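Local coordinates for protein AgaA (Rhizobium radiobacter, PDB 6HLX) that probably serves as the periplasmic binding protein of an ABC transporter, capturing the opine agropinic acid for import into the bacterium, at residues V211-Y216 / Y456-G461; T463-M468 / E481-E486; K254-Q259 / A314-P319. All blocks are in the same frame, centred on the assembly; numbering follows the deposited sequence.

How the interactions relate
Interactions 1 and 2 are neighbours, their centres about 10 Å apart, and interaction 3 lies on the opposite side of the chain's centre, its own centre about 46 and 49 Å from theirs. Interaction 1 is buried sheet: two adjacent strands joined by backbone bonds and apolar side chains, with zinc at one end and agropinic acid at the other. Interaction 2 is a partly buried contact centred on a single antiparallel pair, Thr463 with Lys484, its outer side water-bridged. It touches interaction 1 directly, Phe465 meeting Tyr456 edge-to-face and Ile485 packing on Asp212. Interaction 3, nested in the chain between the two halves of interaction 1, is a surface contact of helix ends, built from one small apolar patch and a lysine–glutamate pair.

Interaction 1 (V211-Y216 / Y456-G461); sequences VDIIDY and YAVKKG. With ZN (zinc ion), chain Q; G9Z (agropinic acid), chain E.
Ile213 and Ile214 run antiparallel to Val458 and Ala457, the first pair non-hydrogen-bonded and the second hydrogen-bonded. The two strands are neighbours in a mixed sheet of the type II periplasmic-binding fold; strand 3-8 flanks 213-214 on its other edge. Ile214 N gives its hydrogen to Ala457 O (2.9 Å), Ile214 O accepts from Ala457 N, and Lys459 N gives to Asp212 O (2.9 Å). On one face Ile213 CG1 lies alongside Val458 CG1 (3.9 Å), both branches anti to the carbonyl carbon and pointing the same way. The other face carries Ile214, whose CG1 stands between the backbone N and the carbonyl carbon (chi1 62°) and meets Ala457 CB. This side lies under helix 199-207, where Arg202 and Leu206 cover it. Further along, the Tyr456 ring comes obliquely against Asp215, CE2 to CB at 3.3 Å, and one water ties Tyr456 OH to Asp215 OD2. The next residue enters the ligand pocket: Tyr216 OH donates to carboxylate atom O of agropinic acid (2.7 Å), which lies at the edge of the ring, and the same hydroxyl also bonds Thr23. At the far end Asp212 binds zinc together with His488 and His490 of the C-terminal histidine run, probably a purification tag. Asp212 OD2, also hydrogen-bonded to Tyr5 N, sits 2.1 Å from the zinc, while Asp212 OD1 stays at a longer 2.7 Å.

Interaction 2 (T463-M468 / E481-E486); sequences TGFTNM and ENTKIE
Thr463 and Lys484 form a hydrogen-bonded antiparallel pair, Thr463 N giving to Lys484 O (3.0 Å) and Lys484 N to Thr463 O (2.8 Å), both bonds nearly straight at 169°. Their side chains leave the same face of the small two-stranded sheet of 462-463 and 484-485 and cross at a slant, Thr463 OG1 meeting Lys484 CB at 3.8 Å. That hydroxyl takes the position between the backbone N and the carbonyl carbon (chi1 59°), from which it holds a water whose second bond, to Lys484 O, is weak. The lysine stays extended beyond CG and carries its amine away from Thr463. Gly464 follows with positive phi, close against the opposite backbone: its CA makes a CH...O contact to Asn482 O. Thr483 does the inner packing. With OG1 set anti to the carbonyl carbon (chi1 -53°), the hydroxyl lies in the plane of the Phe465 ring at its edge, 3.6 Å from CD1, and bonds to Ser479 O. Its methyl, CG2, lies 3.4 Å from Thr463 O. On the outer side a second water is gripped three ways, giving to Gly464 O, bonding Thr466 OG1 and accepting from Asn482 ND2, while Asn482 OD1 bonds Lys185. The sheet belongs to the chain's C-terminal end: Glu486 bonds the backbone of Gly461, Thr483 and Ile485 pack on Val462, and Glu481 bridges to Arg34, just past helix 23-32, and to Lys182, beyond strand 171-176.

Interaction 3 (K254-Q259 / A314-P319); sequences KPEVRQ and AKAGYP
Lys254 lays its aliphatic chain over the end of helix 306-315 and crosses Tyr318, CD coming to the edge of the ring, in its plane, 3.8 Å from CE2. CE goes on to the phenol oxygen, 3.5 Å from Tyr318 OH, before the chain bends at its last torsion (chi4 -62°). The backbone of Lys254 meanwhile opens helix 255-264 as its N-cap residue, with its O taking the amides of both Val257 and Arg258. Two residues on, Glu256 stretches out at about a right angle to Lys315. In one of its two conformers OE1 forms a salt bridge with Lys315 NZ at 2.8 Å, through the syn lone pair; the bridge is thus less than certain. The second oxygen, OE2, lies 3.6 Å from Ala316 CA. This end of the 306-315 helix closes in a Schellman motif, with Gly317 at positive phi (102°); Ala316 before it and Tyr318 after it both point toward the other helix. Val257 meets both: with CG2 anti to the carbonyl carbon, that methyl touches Ala316 CB at 3.7 Å and Tyr318 CD2 at 3.9 Å, while Leu313 and Phe252 pack around the same valine. Arg258, on another side of the helix, bonds Phe252 O and Leu443 O.

Interaction 1 (V211-Y216 / Y456-G461)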
loop_
_atom_site.group_PDB
_atom_site.type_symbol
_atom_site.label_atom_id
_atom_site.label_comp_id
_atom_site.label_asym_id
_atom_site.label_seq_id
_atom_site.Cartn_x
_atom_site.Cartn_y
_atom_site.Cartn_z
ATOM N N VAL A 211 -10.568 -5.426 22.735
ATOM C CA VAL A 211 -9.637 -5.932 21.705
ATOM C C VAL A 211 -8.210 -5.888 22.252
ATOM O O VAL A 211 -7.948 -5.147 23.198
ATOM C CB VAL A 211 -9.715 -5.216 20.331
ATOM C CG1 VAL A 211 -11.058 -5.457 19.648
ATOM C CG2 VAL A 211 -9.407 -3.726 20.451
ATOM N N ASP A 212 -7.286 -6.619 21.598
ATOM C CA ASP A 212 -5.894 -6.730 22.040
ATOM C C ASP A 212 -4.920 -5.889 21.221
ATOM O O ASP A 212 -3.858 -5.545 21.727
ATOM C CB ASP A 212 -5.481 -8.192 21.995
ATOM C CG ASP A 212 -6.440 -9.054 22.794
ATOM O OD1 ASP A 212 -6.747 -8.684 23.943
ATOM O OD2 ASP A 212 -6.925 -10.048 22.240
ATOM N N ILE A 213 -5.253 -5.622 19.962
ATOM C CA ILE A 213 -4.463 -4.777 19.054
ATOM C C ILE A 213 -5.426 -3.936 18.238
ATOM O O ILE A 213 -6.494 -4.422 17.893
ATOM C CB ILE A 213 -3.587 -5.646 18.071
ATOM C CG1 ILE A 213 -2.644 -6.610 18.819
ATOM C CG2 ILE A 213 -2.772 -4.757 17.042
ATOM C CD1 ILE A 213 -1.714 -7.420 17.863
ATOM N N ILE A 214 -5.037 -2.698 17.906
ATOM C CA ILE A 214 -5.789 -1.875 16.958
ATOM C C ILE A 214 -4.846 -1.278 15.940
ATOM O O ILE A 214 -3.697 -0.969 16.275
ATOM C CB ILE A 214 -6.703 -0.780 17.582
ATOM C CG1 ILE A 214 -5.884 0.288 18.404
ATOM C CG2 ILE A 214 -7.855 -1.401 18.391
ATOM C CD1 ILE A 214 -6.658 1.617 18.687
ATOM N N ASP A 215 -5.332 -1.050 14.723
ATOM C CA ASP A 215 -4.501 -0.340 13.731
ATOM C C ASP A 215 -5.020 1.091 13.520
ATOM O O ASP A 215 -6.029 1.480 14.121
ATOM C CB ASP A 215 -4.357 -1.128 12.419
ATOM C CG ASP A 215 -5.594 -1.337 11.598
ATOM O OD1 ASP A 215 -6.644 -0.734 11.930
ATOM O OD2 ASP A 215 -5.511 -2.067 10.589
ATOM N N TYR A 216 -4.309 1.898 12.697
ATOM C CA TYR A 216 -4.679 3.284 12.421
ATOM C C TYR A 216 -5.035 4.062 13.702
ATOM O O TYR A 216 -6.131 4.596 13.831
ATOM C CB TYR A 216 -5.814 3.340 11.391
ATOM C CG TYR A 216 -5.346 3.122 9.972
ATOM C CD1 TYR A 216 -5.285 1.842 9.427
ATOM C CD2 TYR A 216 -5.069 4.201 9.135
ATOM C CE1 TYR A 216 -4.884 1.631 8.108
ATOM C CE2 TYR A 216 -4.678 4.004 7.804
ATOM C CZ TYR A 216 -4.584 2.715 7.295
ATOM O OH TYR A 216 -4.230 2.508 5.970
ATOM N N TYR A 456 0.239 1.603 15.502
ATOM C CA TYR A 456 -0.581 0.516 16.042
ATOM C C TYR A 456 -0.584 0.709 17.550
ATOM O O TYR A 456 0.288 1.398 18.113
ATOM C CB TYR A 456 0.045 -0.874 15.774
ATOM C CG TYR A 456 -0.125 -1.328 14.344
ATOM C CD1 TYR A 456 0.764 -0.914 13.351
ATOM C CD2 TYR A 456 -1.204 -2.125 13.966
ATOM C CE1 TYR A 456 0.610 -1.320 12.029
ATOM C CE2 TYR A 456 -1.376 -2.529 12.641
ATOM C CZ TYR A 456 -0.466 -2.116 11.676
ATOM O OH TYR A 456 -0.620 -2.451 10.354
ATOM N N ALA A 457 -1.524 0.049 18.220
ATOM C CA ALA A 457 -1.511 0.038 19.672
ATOM C C ALA A 457 -1.843 -1.357 20.127
ATOM O O ALA A 457 -2.628 -2.052 19.472
ATOM C CB ALA A 457 -2.500 1.033 20.236
ATOM N N VAL A 458 -1.164 -1.809 21.191
ATOM C CA VAL A 458 -1.381 -3.155 21.721
ATOM C C VAL A 458 -1.677 -3.076 23.204
ATOM O O VAL A 458 -1.273 -2.116 23.891
ATOM C CB VAL A 458 -0.193 -4.128 21.422
ATOM C CG1 VAL A 458 0.174 -4.136 19.932
ATOM C CG2 VAL A 458 1.040 -3.808 22.276
ATOM N N LYS A 459 -2.344 -4.113 23.720
ATOM C CA LYS A 459 -2.594 -4.199 25.146
ATOM C C LYS A 459 -1.334 -4.751 25.812
ATOM O O LYS A 459 -0.619 -5.555 25.212
ATOM C CB LYS A 459 -3.784 -5.147 25.419
ATOM C CG LYS A 459 -5.120 -4.425 25.600
ATOM C CD LYS A 459 -5.198 -3.700 26.961
ATOM C CE LYS A 459 -6.597 -3.400 27.424
ATOM N NZ LYS A 459 -6.649 -2.154 28.238
ATOM N N LYS A 460 -1.069 -4.351 27.057
ATOM C CA LYS A 460 0.051 -4.936 27.808
ATOM C C LYS A 460 -0.256 -6.450 27.871
ATOM O O LYS A 460 -1.385 -6.841 28.178
ATOM C CB LYS A 460 0.106 -4.350 29.226
ATOM C CG LYS A 460 1.289 -4.857 30.060
ATOM C CD LYS A 460 1.333 -4.177 31.422
ATOM C CE LYS A 460 2.520 -4.634 32.242
ATOM N NZ LYS A 460 2.664 -3.843 33.493
ATOM N N GLY A 461 0.724 -7.266 27.513
ATOM C CA GLY A 461 0.555 -8.715 27.452
ATOM C C GLY A 461 0.763 -9.229 26.040
ATOM O O GLY A 461 1.029 -10.415 25.838
HETATM ZN ZN ZN Q . -8.021 -11.057 23.718
HETATM O OAM G9Z E . -6.383 1.486 3.152
HETATM C CAB G9Z E . -6.367 2.683 3.472
HETATM C CAC G9Z E . -7.329 3.256 4.330
HETATM C CB G9Z E . -6.930 4.756 4.483
HETATM C CA G9Z E . -5.796 4.967 3.494
HETATM C C G9Z E . -4.669 5.584 4.125
HETATM O O G9Z E . -3.839 4.855 4.734
HETATM N N G9Z E . -5.526 3.595 2.951
HETATM C CAG G9Z E . -4.377 3.259 2.025
HETATM C CAH G9Z E . -4.725 3.645 0.586
HETATM O OAP G9Z E . -4.881 5.064 0.566
HETATM C CAI G9Z E . -3.643 3.229 -0.416
HETATM O OAQ G9Z E . -3.194 1.888 -0.094
HETATM C CAJ G9Z E . -4.195 3.192 -1.881
HETATM O OAR G9Z E . -3.145 2.791 -2.779
HETATM C CAK G9Z E . -4.876 4.485 -2.393
HETATM O OAT G9Z E . -5.572 4.206 -3.623
HETATM C CAL G9Z E . -3.890 5.653 -2.549
HETATM O OAS G9Z E . -4.607 6.858 -2.898
HETATM O OXT G9Z E . -4.579 6.841 4.071
HETATM O O HOH W 1 -3.218 -3.358 9.990
HETATM O O HOH W 2 -8.704 -12.524 22.786
#

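Interaction 2 (T463-M468 / E481-E486)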
loop_
_atom_site.group_PDB
_atom_site.type_symbol
_atom_site.label_atom_id
_atom_site.label_comp_id
_atom_site.label_asym_id
_atom_site.label_seq_id
_atom_site.Cartn_x
_atom_site.Cartn_y
_atom_site.Cartn_z
ATOM N N THR A 463 2.992 -9.370 22.673
ATOM C CA THR A 463 4.378 -9.198 22.221
ATOM C C THR A 463 4.495 -9.787 20.834
ATOM O O THR A 463 3.611 -10.521 20.410
ATOM C CB THR A 463 5.393 -9.895 23.174
ATOM O OG1 THR A 463 5.085 -11.286 23.237
ATOM C CG2 THR A 463 5.421 -9.286 24.600
ATOM N N GLY A 464 5.585 -9.480 20.141
ATOM C CA GLY A 464 5.857 -10.084 18.850
ATOM C C GLY A 464 5.099 -9.504 17.679
ATOM O O GLY A 464 5.192 -10.060 16.594
ATOM N N PHE A 465 4.294 -8.441 17.888
ATOM C CA PHE A 465 3.651 -7.770 16.750
ATOM C C PHE A 465 4.572 -6.599 16.406
ATOM O O PHE A 465 4.990 -5.863 17.307
ATOM C CB PHE A 465 2.212 -7.284 17.037
ATOM C CG PHE A 465 1.537 -6.783 15.767
ATOM C CD1 PHE A 465 0.968 -7.678 14.860
ATOM C CD2 PHE A 465 1.532 -5.424 15.450
ATOM C CE1 PHE A 465 0.388 -7.222 13.663
ATOM C CE2 PHE A 465 0.954 -4.968 14.259
ATOM C CZ PHE A 465 0.392 -5.865 13.365
ATOM N N THR A 466 4.865 -6.424 15.112
ATOM C CA THR A 466 5.809 -5.411 14.654
ATOM C C THR A 466 5.151 -4.455 13.683
ATOM O O THR A 466 4.576 -4.885 12.678
ATOM C CB THR A 466 7.014 -6.086 13.942
ATOM O OG1 THR A 466 7.633 -7.005 14.836
ATOM C CG2 THR A 466 8.081 -5.066 13.485
ATOM N N ASN A 467 5.293 -3.161 13.964
ATOM C CA ASN A 467 4.864 -2.107 13.027
ATOM C C ASN A 467 6.092 -2.019 12.084
ATOM O O ASN A 467 7.148 -1.489 12.471
ATOM C CB ASN A 467 4.627 -0.781 13.760
ATOM C CG ASN A 467 4.038 0.264 12.830
ATOM O OD1 ASN A 467 4.016 0.088 11.606
ATOM N ND2 ASN A 467 3.544 1.354 13.398
ATOM N N MET A 468 5.992 -2.661 10.911
ATOM C CA MET A 468 7.128 -2.869 10.004
ATOM C C MET A 468 7.690 -1.551 9.450
ATOM O O MET A 468 6.983 -0.538 9.401
ATOM C CB MET A 468 6.814 -3.921 8.941
ATOM C CG MET A 468 6.840 -5.347 9.585
ATOM S SD MET A 468 6.145 -6.657 8.545
ATOM C CE MET A 468 7.149 -6.502 7.063
ATOM N N GLU A 481 2.291 -13.805 12.685
ATOM C CA GLU A 481 2.802 -15.168 12.891
ATOM C C GLU A 481 3.784 -15.260 14.067
ATOM O O GLU A 481 4.104 -16.364 14.504
ATOM C CB GLU A 481 3.441 -15.722 11.614
ATOM C CG GLU A 481 4.749 -15.052 11.207
ATOM C CD GLU A 481 5.434 -15.715 10.025
ATOM O OE1 GLU A 481 4.922 -16.750 9.552
ATOM O OE2 GLU A 481 6.487 -15.213 9.579
ATOM N N ASN A 482 4.318 -14.112 14.518
ATOM C CA ASN A 482 5.274 -14.049 15.636
ATOM C C ASN A 482 4.622 -13.536 16.911
ATOM O O ASN A 482 5.285 -13.430 17.944
ATOM C CB ASN A 482 6.374 -13.052 15.280
ATOM C CG ASN A 482 7.133 -13.402 14.027
ATOM O OD1 ASN A 482 7.407 -14.576 13.746
ATOM N ND2 ASN A 482 7.502 -12.381 13.272
ATOM N N THR A 483 3.378 -13.087 16.802
ATOM C CA THR A 483 2.674 -12.457 17.919
ATOM C C THR A 483 2.287 -13.477 18.985
ATOM O O THR A 483 1.881 -14.589 18.656
ATOM C CB THR A 483 1.498 -11.646 17.375
ATOM O OG1 THR A 483 2.011 -10.745 16.363
ATOM C CG2 THR A 483 0.773 -10.851 18.477
ATOM N N LYS A 484 2.417 -13.083 20.251
ATOM C CA LYS A 484 2.043 -13.914 21.408
ATOM C C LYS A 484 1.211 -13.061 22.351
ATOM O O LYS A 484 1.336 -11.834 22.350
ATOM C CB LYS A 484 3.297 -14.407 22.156
ATOM C CG LYS A 484 4.287 -15.180 21.290
ATOM C CD LYS A 484 5.422 -15.763 22.115
ATOM C CE LYS A 484 6.372 -16.544 21.239
ATOM N NZ LYS A 484 7.309 -17.396 22.033
ATOM N N ILE A 485 0.373 -13.706 23.170
ATOM C CA ILE A 485 -0.446 -12.970 24.112
ATOM C C ILE A 485 -0.493 -13.778 25.398
ATOM O O ILE A 485 -0.639 -15.007 25.368
ATOM C CB ILE A 485 -1.852 -12.642 23.519
ATOM C CG1 ILE A 485 -2.578 -11.592 24.376
ATOM C CG2 ILE A 485 -2.720 -13.901 23.252
ATOM C CD1 ILE A 485 -3.737 -10.956 23.680
ATOM N N GLU A 486 -0.316 -13.094 26.523
ATOM C CA GLU A 486 -0.372 -13.752 27.835
ATOM C C GLU A 486 -1.807 -14.168 28.114
ATOM O O GLU A 486 -2.743 -13.530 27.625
ATOM C CB GLU A 486 0.084 -12.768 28.921
ATOM C CG GLU A 486 1.589 -12.568 28.951
ATOM C CD GLU A 486 2.083 -11.685 30.080
ATOM O OE1 GLU A 486 1.487 -11.722 31.181
ATOM O OE2 GLU A 486 3.076 -10.956 29.862
HETATM O O HOH W 3 3.251 -11.968 25.224
HETATM O O HOH W 4 7.298 -9.716 14.926
#

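Interaction 3 (K254-Q259 / A314-P319)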
loop_
_atom_site.group_PDB
_atom_site.type_symbol
_atom_site.label_atom_id
_atom_site.label_comp_id
_atom_site.label_asym_id
_atom_site.label_seq_id
_atom_site.Cartn_x
_atom_site.Cartn_y
_atom_site.Cartn_z
ATOM N N LYS A 254 -2.431 19.851 -17.009
ATOM C CA LYS A 254 -1.430 20.913 -17.073
ATOM C C LYS A 254 -0.454 20.936 -15.903
ATOM O O LYS A 254 -0.883 21.172 -14.775
ATOM C CB LYS A 254 -2.103 22.292 -17.236
ATOM C CG LYS A 254 -2.964 22.380 -18.490
ATOM C CD LYS A 254 -3.849 23.604 -18.508
ATOM C CE LYS A 254 -4.840 23.583 -19.657
ATOM N NZ LYS A 254 -4.174 23.588 -20.989
ATOM N N PRO A 255 0.865 20.763 -16.140
ATOM C CA PRO A 255 1.831 20.864 -15.023
ATOM C C PRO A 255 1.712 22.163 -14.206
ATOM O O PRO A 255 1.902 22.116 -12.990
ATOM C CB PRO A 255 3.191 20.758 -15.734
ATOM C CG PRO A 255 2.892 19.901 -16.940
ATOM C CD PRO A 255 1.561 20.447 -17.409
ATOM N N GLU A 256 1.403 23.312 -14.859
ATOM C CA GLU A 256 1.260 24.592 -14.149
ATOM C C GLU A 256 0.102 24.590 -13.146
ATOM O O GLU A 256 0.194 25.255 -12.109
ATOM C CB GLU A 256 1.129 25.763 -15.130
ATOM C CG GLU A 256 2.406 26.062 -15.903
ATOM C CD GLU A 256 2.274 27.073 -17.028
ATOM O OE1 GLU A 256 3.296 27.710 -17.368
ATOM O OE2 GLU A 256 1.157 27.228 -17.575
ATOM N N VAL A 257 -0.985 23.841 -13.441
ATOM C CA VAL A 257 -2.138 23.743 -12.526
ATOM C C VAL A 257 -1.758 22.860 -11.326
ATOM O O VAL A 257 -2.070 23.196 -10.171
ATOM C CB VAL A 257 -3.438 23.247 -13.232
ATOM C CG1 VAL A 257 -4.541 22.880 -12.229
ATOM C CG2 VAL A 257 -3.947 24.282 -14.244
ATOM N N ARG A 258 -1.091 21.724 -11.600
ATOM C CA ARG A 258 -0.694 20.810 -10.530
ATOM C C ARG A 258 0.315 21.508 -9.608
ATOM O O ARG A 258 0.152 21.456 -8.390
ATOM C CB ARG A 258 -0.157 19.489 -11.111
ATOM C CG ARG A 258 -1.186 18.826 -12.052
ATOM C CD ARG A 258 -0.768 17.423 -12.450
ATOM N NE ARG A 258 0.420 17.407 -13.307
ATOM C CZ ARG A 258 0.439 16.997 -14.568
ATOM N NH1 ARG A 258 1.582 16.950 -15.236
ATOM N NH2 ARG A 258 -0.689 16.648 -15.179
ATOM N N GLN A 259 1.278 22.259 -10.194
ATOM C CA GLN A 259 2.248 23.052 -9.421
ATOM C C GLN A 259 1.544 24.159 -8.645
ATOM O O GLN A 259 1.902 24.381 -7.489
ATOM C CB GLN A 259 3.352 23.660 -10.313
ATOM C CG GLN A 259 4.337 22.630 -10.873
ATOM C CD GLN A 259 5.752 23.176 -10.996
ATOM O OE1 GLN A 259 6.047 24.308 -10.636
ATOM N NE2 GLN A 259 6.674 22.369 -11.467
ATOM N N ALA A 314 -3.340 31.564 -13.807
ATOM C CA ALA A 314 -3.592 32.571 -14.838
ATOM C C ALA A 314 -2.797 32.241 -16.097
ATOM O O ALA A 314 -3.364 32.256 -17.188
ATOM C CB ALA A 314 -3.240 33.962 -14.323
ATOM N N LYS A 315 -1.521 31.828 -15.930
ATOM C CA LYS A 315 -0.630 31.446 -17.024
ATOM C C LYS A 315 -1.152 30.205 -17.754
ATOM O O LYS A 315 -1.042 30.133 -18.980
ATOM C CB LYS A 315 0.791 31.213 -16.488
ATOM C CG LYS A 315 1.898 31.413 -17.505
ATOM C CD LYS A 315 3.256 31.057 -16.890
ATOM C CE LYS A 315 4.388 31.076 -17.893
ATOM N NZ LYS A 315 4.365 29.890 -18.790
ATOM N N ALA A 316 -1.753 29.250 -16.996
ATOM C CA ALA A 316 -2.336 28.007 -17.501
ATOM C C ALA A 316 -3.675 28.216 -18.243
ATOM O O ALA A 316 -4.171 27.283 -18.873
ATOM C CB ALA A 316 -2.532 27.027 -16.347
ATOM N N GLY A 317 -4.240 29.419 -18.160
ATOM C CA GLY A 317 -5.500 29.752 -18.818
ATOM C C GLY A 317 -6.718 29.775 -17.913
ATOM O O GLY A 317 -7.848 29.770 -18.415
ATOM N N TYR A 318 -6.501 29.852 -16.573
ATOM C CA TYR A 318 -7.555 29.898 -15.542
ATOM C C TYR A 318 -7.458 31.177 -14.686
ATOM O O TYR A 318 -7.180 31.083 -13.489
ATOM C CB TYR A 318 -7.551 28.604 -14.675
ATOM C CG TYR A 318 -7.668 27.364 -15.529
ATOM C CD1 TYR A 318 -8.897 26.962 -16.040
ATOM C CD2 TYR A 318 -6.537 26.643 -15.905
ATOM C CE1 TYR A 318 -9.002 25.875 -16.902
ATOM C CE2 TYR A 318 -6.630 25.553 -16.770
ATOM C CZ TYR A 318 -7.865 25.173 -17.264
ATOM O OH TYR A 318 -7.972 24.091 -18.100
ATOM N N PRO A 319 -7.704 32.389 -15.257
ATOM C CA PRO A 319 -7.574 33.620 -14.448
ATOM C C PRO A 319 -8.630 33.760 -13.353
ATOM O O PRO A 319 -8.440 34.527 -12.407
ATOM C CB PRO A 319 -7.679 34.740 -15.491
ATOM C CG PRO A 319 -8.492 34.155 -16.584
ATOM C CD PRO A 319 -8.073 32.710 -16.653
#